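Local coordinates for protein terminal oxygenase component of carbazole (Janthinobacterium sp., PDB 7BUG) that serves as the terminal oxygenase of carbazole 1,9a-dioxygenase, using a Rieske [2Fe-2S] cluster and a non-haem iron to dioxygenate carbazole at its angular carbon and the adjacent ring carbon, at residues 44-52 / 287-295; 121-129 / 136-145. One frame throughout, in Å; residues are numbered along the deposited sequence. Where two conformers were deposited one is given.

Contact 1 (44-52 / 287-295); sequences KTLKLLGEN and VPIDENTHY
At the tip of the hairpin formed by strands 44-48 and 51-58, a type I' turn presents two successive backbone N-H groups to the corner at Pro288 and Ile289: Leu49 N meets Pro288 O at 2.8 Å, nearly straight at 172°, and Gly50 N meets Ile289 O at 2.8 Å with a more bent N-H (132°). Both donors stand above the plane of the carbonyl they address. Positive phi at Leu49 and Gly50 makes this turn, and at Gly50 glycine adopts such a phi readily. The hairpin belongs to the Rieske sheet and the corner to the sheet of the catalytic domain, so these bonds join the two domains of one subunit.

Apolar side chains pack beside these bonds. Leu48 CD1 presses on Val287 CG1 at 3.3 Å, tighter than usual for carbons, while Leu49 CD1 lies alongside the Pro288 ring, 3.8 Å from CG; Tyr30 also touches Leu49, Val287 and Pro288. Lys47 carries its aliphatic stem across Ile289 at about a right angle, with CG 3.5 Å from Ile289 O. Ile289 in turn sets CD1 over the centre of the Tyr295 ring, and the Tyr295 hydroxyl ends 3.4 Å from Leu46 CB.

Two waters bridge polar atoms of the segments. One accepts from Lys47 N and hydrogen-bonds Tyr295 OH. A bend at chi3 (-84°) turns Lys47 NZ toward the second, which donates to Asp290 OD2. Asp290 OD1 is already gripped on opposite faces of its plane by Asn292 N, closing an Asx turn, and Thr293 OG1, which helps fix the carboxylate. With NZ and OD2 4.7 Å apart, the charges probably steady each other without a direct salt bridge; direct hydrogen bonding across this junction is main-chain to main-chain, the rest largely hydrocarbon packing.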
# COMPACT_ATOMS: atom_id res chain seq x y z
N LYS A 44 5.25 7.08 -27.36
CA LYS A 44 4.45 6.23 -26.45
C LYS A 44 5.33 5.87 -25.27
O LYS A 44 6.55 5.65 -25.48
CB LYS A 44 3.98 4.99 -27.20
CG LYS A 44 3.03 5.28 -28.37
CD LYS A 44 1.63 5.66 -27.89
CE LYS A 44 0.64 6.01 -29.00
NZ LYS A 44 1.26 6.87 -30.03
N THR A 45 4.76 5.80 -24.07
CA THR A 45 5.47 5.41 -22.84
C THR A 45 5.14 3.97 -22.53
O THR A 45 4.00 3.57 -22.78
CB THR A 45 4.89 6.11 -21.61
OG1 THR A 45 3.49 5.85 -21.65
CG2 THR A 45 5.10 7.59 -21.63
N LEU A 46 6.10 3.26 -21.97
CA LEU A 46 5.81 1.91 -21.46
C LEU A 46 6.88 1.59 -20.43
O LEU A 46 7.90 2.28 -20.37
CB LEU A 46 5.76 0.93 -22.60
CG LEU A 46 7.07 0.80 -23.38
CD1 LEU A 46 7.88 -0.38 -22.90
CD2 LEU A 46 6.75 0.67 -24.85
N LYS A 47 6.62 0.59 -19.63
CA LYS A 47 7.60 0.09 -18.65
C LYS A 47 7.97 -1.35 -19.04
O LYS A 47 7.08 -2.20 -19.23
CB LYS A 47 7.03 0.22 -17.24
CG LYS A 47 8.05 -0.22 -16.21
CD LYS A 47 7.53 -0.12 -14.77
CE LYS A 47 7.70 1.28 -14.25
NZ LYS A 47 7.22 1.35 -12.86
N LEU A 48 9.27 -1.63 -19.13
CA LEU A 48 9.82 -2.92 -19.55
C LEU A 48 10.96 -3.29 -18.61
O LEU A 48 11.89 -2.47 -18.43
CB LEU A 48 10.29 -2.82 -20.99
CG LEU A 48 10.94 -4.06 -21.57
CD1 LEU A 48 10.03 -5.27 -21.51
CD2 LEU A 48 11.43 -3.82 -22.98
N LEU A 49 10.87 -4.46 -17.98
CA LEU A 49 11.92 -4.91 -17.02
C LEU A 49 12.11 -3.85 -15.94
O LEU A 49 13.22 -3.66 -15.43
CB LEU A 49 13.23 -5.22 -17.77
CG LEU A 49 13.42 -6.65 -18.25
CD1 LEU A 49 12.30 -7.18 -19.09
CD2 LEU A 49 14.77 -6.80 -18.96
N GLY A 50 11.04 -3.13 -15.59
CA GLY A 50 11.02 -2.13 -14.53
C GLY A 50 11.45 -0.76 -14.95
O GLY A 50 11.35 0.22 -14.14
N GLU A 51 11.88 -0.60 -16.19
CA GLU A 51 12.40 0.68 -16.70
C GLU A 51 11.33 1.38 -17.56
O GLU A 51 10.74 0.76 -18.49
CB GLU A 51 13.61 0.47 -17.63
CG GLU A 51 14.74 -0.33 -17.00
CD GLU A 51 16.05 -0.36 -17.75
OE1 GLU A 51 16.26 0.51 -18.59
OE2 GLU A 51 16.89 -1.23 -17.42
N ASN A 52 11.15 2.67 -17.30
CA ASN A 52 10.20 3.49 -18.09
C ASN A 52 10.92 3.89 -19.37
O ASN A 52 12.03 4.48 -19.29
CB ASN A 52 9.72 4.77 -17.38
CG ASN A 52 8.85 4.45 -16.18
OD1 ASN A 52 7.90 3.67 -16.32
ND2 ASN A 52 9.18 4.99 -15.03
N VAL A 287 5.84 -10.79 -21.01
CA VAL A 287 6.92 -9.77 -20.96
C VAL A 287 6.92 -9.10 -19.60
O VAL A 287 5.94 -8.44 -19.21
CB VAL A 287 6.73 -8.76 -22.09
CG1 VAL A 287 7.83 -7.72 -22.04
CG2 VAL A 287 6.65 -9.46 -23.42
N PRO A 288 8.06 -9.11 -18.87
CA PRO A 288 8.11 -8.51 -17.56
C PRO A 288 8.00 -6.99 -17.65
O PRO A 288 8.78 -6.31 -18.37
CB PRO A 288 9.49 -8.89 -16.98
CG PRO A 288 10.01 -9.93 -17.91
CD PRO A 288 9.34 -9.70 -19.25
N ILE A 289 7.02 -6.45 -16.92
CA ILE A 289 6.82 -4.98 -16.76
C ILE A 289 7.48 -4.54 -15.47
O ILE A 289 8.29 -3.60 -15.48
CB ILE A 289 5.33 -4.59 -16.82
CG1 ILE A 289 4.80 -4.80 -18.24
CG2 ILE A 289 5.09 -3.18 -16.34
CD1 ILE A 289 3.32 -4.68 -18.37
N ASP A 290 7.17 -5.23 -14.38
CA ASP A 290 7.81 -5.01 -13.07
C ASP A 290 7.64 -6.33 -12.31
O ASP A 290 7.25 -7.30 -12.93
CB ASP A 290 7.24 -3.78 -12.36
CG ASP A 290 5.77 -3.87 -11.99
OD1 ASP A 290 5.21 -4.98 -11.96
OD2 ASP A 290 5.18 -2.77 -11.69
N GLU A 291 7.94 -6.38 -11.02
CA GLU A 291 7.95 -7.65 -10.27
C GLU A 291 6.56 -8.25 -10.26
O GLU A 291 6.45 -9.42 -10.03
CB GLU A 291 8.45 -7.35 -8.86
CG GLU A 291 9.84 -6.74 -8.87
CD GLU A 291 10.03 -5.21 -8.87
OE1 GLU A 291 11.14 -4.79 -8.39
OE2 GLU A 291 9.13 -4.41 -9.34
N ASN A 292 5.53 -7.44 -10.45
CA ASN A 292 4.12 -7.84 -10.20
C ASN A 292 3.28 -7.95 -11.49
O ASN A 292 2.10 -8.29 -11.39
CB ASN A 292 3.46 -6.76 -9.33
CG ASN A 292 4.18 -6.52 -8.04
OD1 ASN A 292 4.61 -7.46 -7.38
ND2 ASN A 292 4.45 -5.24 -7.76
N THR A 293 3.82 -7.60 -12.67
CA THR A 293 3.01 -7.28 -13.86
C THR A 293 3.73 -7.78 -15.13
O THR A 293 4.95 -7.74 -15.17
CB THR A 293 2.80 -5.75 -13.95
OG1 THR A 293 2.62 -5.23 -12.62
CG2 THR A 293 1.60 -5.44 -14.80
N HIS A 294 2.98 -8.21 -16.12
CA HIS A 294 3.53 -8.61 -17.43
C HIS A 294 2.63 -8.08 -18.53
O HIS A 294 1.41 -7.94 -18.36
CB HIS A 294 3.81 -10.10 -17.56
CG HIS A 294 2.62 -10.99 -17.53
ND1 HIS A 294 2.02 -11.36 -16.31
CD2 HIS A 294 1.96 -11.66 -18.50
CE1 HIS A 294 1.01 -12.15 -16.58
NE2 HIS A 294 0.93 -12.36 -17.88
N TYR A 295 3.22 -7.93 -19.70
CA TYR A 295 2.42 -7.89 -20.94
C TYR A 295 2.15 -9.33 -21.40
O TYR A 295 3.04 -10.16 -21.45
CB TYR A 295 3.11 -7.21 -22.12
CG TYR A 295 3.33 -5.75 -22.02
CD1 TYR A 295 2.25 -4.91 -22.19
CD2 TYR A 295 4.59 -5.19 -21.81
CE1 TYR A 295 2.40 -3.55 -22.11
CE2 TYR A 295 4.76 -3.82 -21.72
CZ TYR A 295 3.65 -3.00 -21.91
OH TYR A 295 3.71 -1.64 -21.84
O HOH W 1 4.37 -1.18 -19.51
O HOH W 2 7.02 -0.60 -11.06

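Contact 2 (121-129 / 136-145); sequences LKTYPVQEA and YLGDGDPPPL. With MXE (2-methoxyethanol), chain N; CO3 (carbonate ion), chain M.
The beta hairpin of strands 123-129 and 132-137, part of the antiparallel sheet of the Rieske domain, is tied near its open end where Tyr136 N donates to Pro125 O (2.9 Å, 166°). The Pro125 and Tyr136 side chains run side by side here, and Pro125 CG also meets Pro142 CG at 3.8 Å. Proline lacks an N-H, but its carbonyl still accepts this bond, and its rigid ring packs against Tyr136 and Pro142.

The Tyr124 ring packs against Leu137 and Gly138. Leu137 CD2 makes a CH-pi contact over one ring face, 3.9 Å from the centroid, with its carbon offset toward the rim; Gly138 O lies in the ring plane at the edge, 3.3 Å from Tyr124 CD1. The Tyr124 hydroxyl reaches Glu51 and Arg26. Replacing Tyr124 with an alanine would probably leave Leu137 without its aromatic support and deprive Glu51 of its hydroxyl partner, opening a gap beside Gly138.

Along the solvent-facing margin, Lys122 and Asp139 cross at about a right angle, and Lys122 NZ forms a salt bridge to Asp139 OD1 at 2.7 Å, using the anti lone pair of that oxygen. OD2 of Asp139 pairs with Arg26, so this carboxylate lies between two cations, which would probably favour its charged form. Lys122 NZ also donates to a water held near Thr123 O and Gly138 O.

Farther along, Gln127 extends fully, its CG anti to the backbone N (chi1 -173°), toward a bound 2-methoxyethanol whose fit against the amide is doubtful. Ala129 CB, small enough to admit a leucine, touches Leu145 CD2 at 3.7 Å.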
# COMPACT_ATOMS: atom_id res chain seq x y z
N LEU A 121 21.63 10.11 -22.67
CA LEU A 121 20.51 9.36 -22.12
C LEU A 121 20.55 7.96 -22.71
O LEU A 121 20.81 7.79 -23.92
CB LEU A 121 19.25 10.13 -22.51
CG LEU A 121 17.90 9.63 -22.04
CD1 LEU A 121 17.87 9.39 -20.55
CD2 LEU A 121 16.83 10.65 -22.43
N LYS A 122 20.26 6.95 -21.90
CA LYS A 122 20.26 5.56 -22.37
C LYS A 122 19.28 5.37 -23.51
O LYS A 122 18.14 5.94 -23.46
CB LYS A 122 19.92 4.65 -21.18
CG LYS A 122 19.91 3.19 -21.53
CD LYS A 122 21.29 2.65 -21.79
CE LYS A 122 21.40 1.15 -21.61
NZ LYS A 122 22.70 0.64 -22.09
N THR A 123 19.71 4.68 -24.55
CA THR A 123 18.85 4.27 -25.66
C THR A 123 18.87 2.75 -25.67
O THR A 123 19.82 2.11 -25.10
CB THR A 123 19.30 4.84 -27.01
OG1 THR A 123 20.60 4.29 -27.26
CG2 THR A 123 19.31 6.35 -27.01
N TYR A 124 17.85 2.20 -26.26
CA TYR A 124 17.72 0.76 -26.52
C TYR A 124 17.43 0.56 -27.99
O TYR A 124 16.61 1.28 -28.57
CB TYR A 124 16.68 0.10 -25.61
CG TYR A 124 17.13 0.07 -24.18
CD1 TYR A 124 18.17 -0.73 -23.76
CD2 TYR A 124 16.47 0.82 -23.22
CE1 TYR A 124 18.56 -0.78 -22.42
CE2 TYR A 124 16.86 0.82 -21.89
CZ TYR A 124 17.91 0.01 -21.49
OH TYR A 124 18.24 -0.03 -20.18
N PRO A 125 18.01 -0.50 -28.58
CA PRO A 125 17.65 -0.89 -29.93
C PRO A 125 16.16 -1.25 -30.06
O PRO A 125 15.59 -1.84 -29.13
CB PRO A 125 18.52 -2.11 -30.24
CG PRO A 125 19.67 -2.03 -29.26
CD PRO A 125 19.09 -1.35 -28.03
N VAL A 126 15.55 -0.91 -31.18
CA VAL A 126 14.13 -1.21 -31.49
C VAL A 126 14.03 -1.71 -32.90
O VAL A 126 14.65 -1.07 -33.78
CB VAL A 126 13.17 -0.02 -31.47
CG1 VAL A 126 11.77 -0.47 -31.12
CG2 VAL A 126 13.65 1.16 -30.68
N GLN A 127 13.26 -2.77 -33.11
CA GLN A 127 13.08 -3.39 -34.45
C GLN A 127 11.58 -3.67 -34.58
O GLN A 127 10.97 -4.10 -33.57
CB GLN A 127 13.89 -4.69 -34.50
CG GLN A 127 13.96 -5.38 -35.85
CD GLN A 127 14.91 -6.53 -35.76
OE1 GLN A 127 15.66 -6.67 -34.78
NE2 GLN A 127 14.89 -7.35 -36.79
N GLU A 128 11.03 -3.53 -35.77
CA GLU A 128 9.66 -4.03 -36.05
C GLU A 128 9.77 -5.27 -36.91
O GLU A 128 10.58 -5.25 -37.84
CB GLU A 128 8.89 -2.98 -36.84
CG GLU A 128 8.88 -1.66 -36.19
CD GLU A 128 7.92 -0.78 -36.91
OE1 GLU A 128 8.38 0.01 -37.76
OE2 GLU A 128 6.74 -0.93 -36.65
N ALA A 129 9.06 -6.33 -36.59
CA ALA A 129 8.99 -7.54 -37.39
C ALA A 129 7.59 -8.11 -37.26
O ALA A 129 7.09 -8.16 -36.13
CB ALA A 129 10.00 -8.52 -36.94
N TYR A 136 15.26 -4.29 -27.54
CA TYR A 136 16.38 -5.04 -26.94
C TYR A 136 16.70 -4.38 -25.62
O TYR A 136 17.31 -3.32 -25.63
CB TYR A 136 17.57 -5.04 -27.88
CG TYR A 136 18.70 -5.86 -27.30
CD1 TYR A 136 18.61 -7.23 -27.24
CD2 TYR A 136 19.83 -5.25 -26.78
CE1 TYR A 136 19.64 -7.99 -26.73
CE2 TYR A 136 20.88 -6.01 -26.29
CZ TYR A 136 20.78 -7.38 -26.28
OH TYR A 136 21.84 -8.10 -25.78
N LEU A 137 16.17 -4.92 -24.52
CA LEU A 137 16.42 -4.32 -23.19
C LEU A 137 17.76 -4.88 -22.70
O LEU A 137 17.79 -5.83 -21.97
CB LEU A 137 15.26 -4.60 -22.24
CG LEU A 137 15.07 -3.66 -21.06
CD1 LEU A 137 16.27 -3.61 -20.13
CD2 LEU A 137 14.71 -2.26 -21.51
N GLY A 138 18.81 -4.26 -23.18
CA GLY A 138 20.17 -4.71 -22.90
C GLY A 138 21.17 -3.71 -23.38
O GLY A 138 20.84 -2.72 -24.03
N ASP A 139 22.42 -4.08 -23.17
CA ASP A 139 23.58 -3.20 -23.33
C ASP A 139 24.44 -3.76 -24.46
O ASP A 139 24.39 -4.98 -24.68
CB ASP A 139 24.40 -3.20 -22.04
CG ASP A 139 23.51 -2.87 -20.86
OD1 ASP A 139 22.81 -1.79 -20.95
OD2 ASP A 139 23.44 -3.74 -19.95
N GLY A 140 25.06 -2.91 -25.23
CA GLY A 140 25.95 -3.37 -26.31
C GLY A 140 25.19 -3.78 -27.55
O GLY A 140 23.98 -3.49 -27.68
N ASP A 141 25.90 -4.40 -28.49
CA ASP A 141 25.38 -4.76 -29.83
C ASP A 141 24.34 -5.85 -29.64
O ASP A 141 24.64 -6.90 -29.06
CB ASP A 141 26.56 -5.22 -30.71
CG ASP A 141 27.75 -4.26 -30.67
OD1 ASP A 141 27.52 -3.06 -30.48
OD2 ASP A 141 28.89 -4.73 -30.80
N PRO A 142 23.10 -5.69 -30.13
CA PRO A 142 22.12 -6.74 -29.95
C PRO A 142 22.40 -7.92 -30.88
O PRO A 142 22.99 -7.74 -31.96
CB PRO A 142 20.79 -6.10 -30.39
CG PRO A 142 21.18 -4.95 -31.26
CD PRO A 142 22.55 -4.51 -30.79
N PRO A 143 21.92 -9.11 -30.49
CA PRO A 143 21.90 -10.28 -31.35
C PRO A 143 20.81 -10.14 -32.39
O PRO A 143 19.94 -9.25 -32.30
CB PRO A 143 21.49 -11.44 -30.43
CG PRO A 143 20.56 -10.75 -29.45
CD PRO A 143 21.17 -9.38 -29.23
N PRO A 144 20.77 -11.03 -33.40
CA PRO A 144 19.62 -11.08 -34.30
C PRO A 144 18.35 -11.29 -33.46
O PRO A 144 18.39 -12.06 -32.50
CB PRO A 144 19.83 -12.29 -35.22
CG PRO A 144 21.14 -12.95 -34.72
CD PRO A 144 21.81 -12.04 -33.71
N LEU A 145 17.26 -10.70 -33.91
CA LEU A 145 15.93 -10.91 -33.30
C LEU A 145 15.56 -12.38 -33.34
O LEU A 145 14.98 -12.88 -32.34
CB LEU A 145 14.91 -10.06 -34.07
CG LEU A 145 13.47 -10.27 -33.63
CD1 LEU A 145 13.27 -9.88 -32.16
CD2 LEU A 145 12.53 -9.50 -34.49
O1 MXE N . 16.79 -12.21 -36.95
C1 MXE N . 17.03 -11.15 -37.86
C2 MXE N . 18.10 -10.18 -37.41
O2 MXE N . 17.43 -9.02 -36.89
C3 MXE N . 17.75 -8.41 -35.70
C CO3 M . 18.67 0.54 -33.71
O1 CO3 M . 17.52 0.47 -33.14
O2 CO3 M . 19.79 0.40 -32.99
O3 CO3 M . 18.73 0.93 -34.97
O HOH W 3 21.50 0.05 -24.82

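How the contacts relate
Both contacts draw on the six-stranded Rieske sheet, but contact 1 joins it to the catalytic domain whereas contact 2 stays within one hairpin and the loop that follows it. Contact 1 is largely buried, and its direct ties are backbone bonds and packed aliphatics; contact 2 is only partly buried, with a salt bridge and bound small molecules at its margin. The two meet directly: Glu51 OE1 lies 2.6 Å from Tyr124 OH, a probable hydrogen bond, and Leu137 CD1 packs on Leu49 CD2 at 3.7 Å. Segment 44-52 thus touches the catalytic domain at Pro288 and the hairpin at Tyr124 and Leu137.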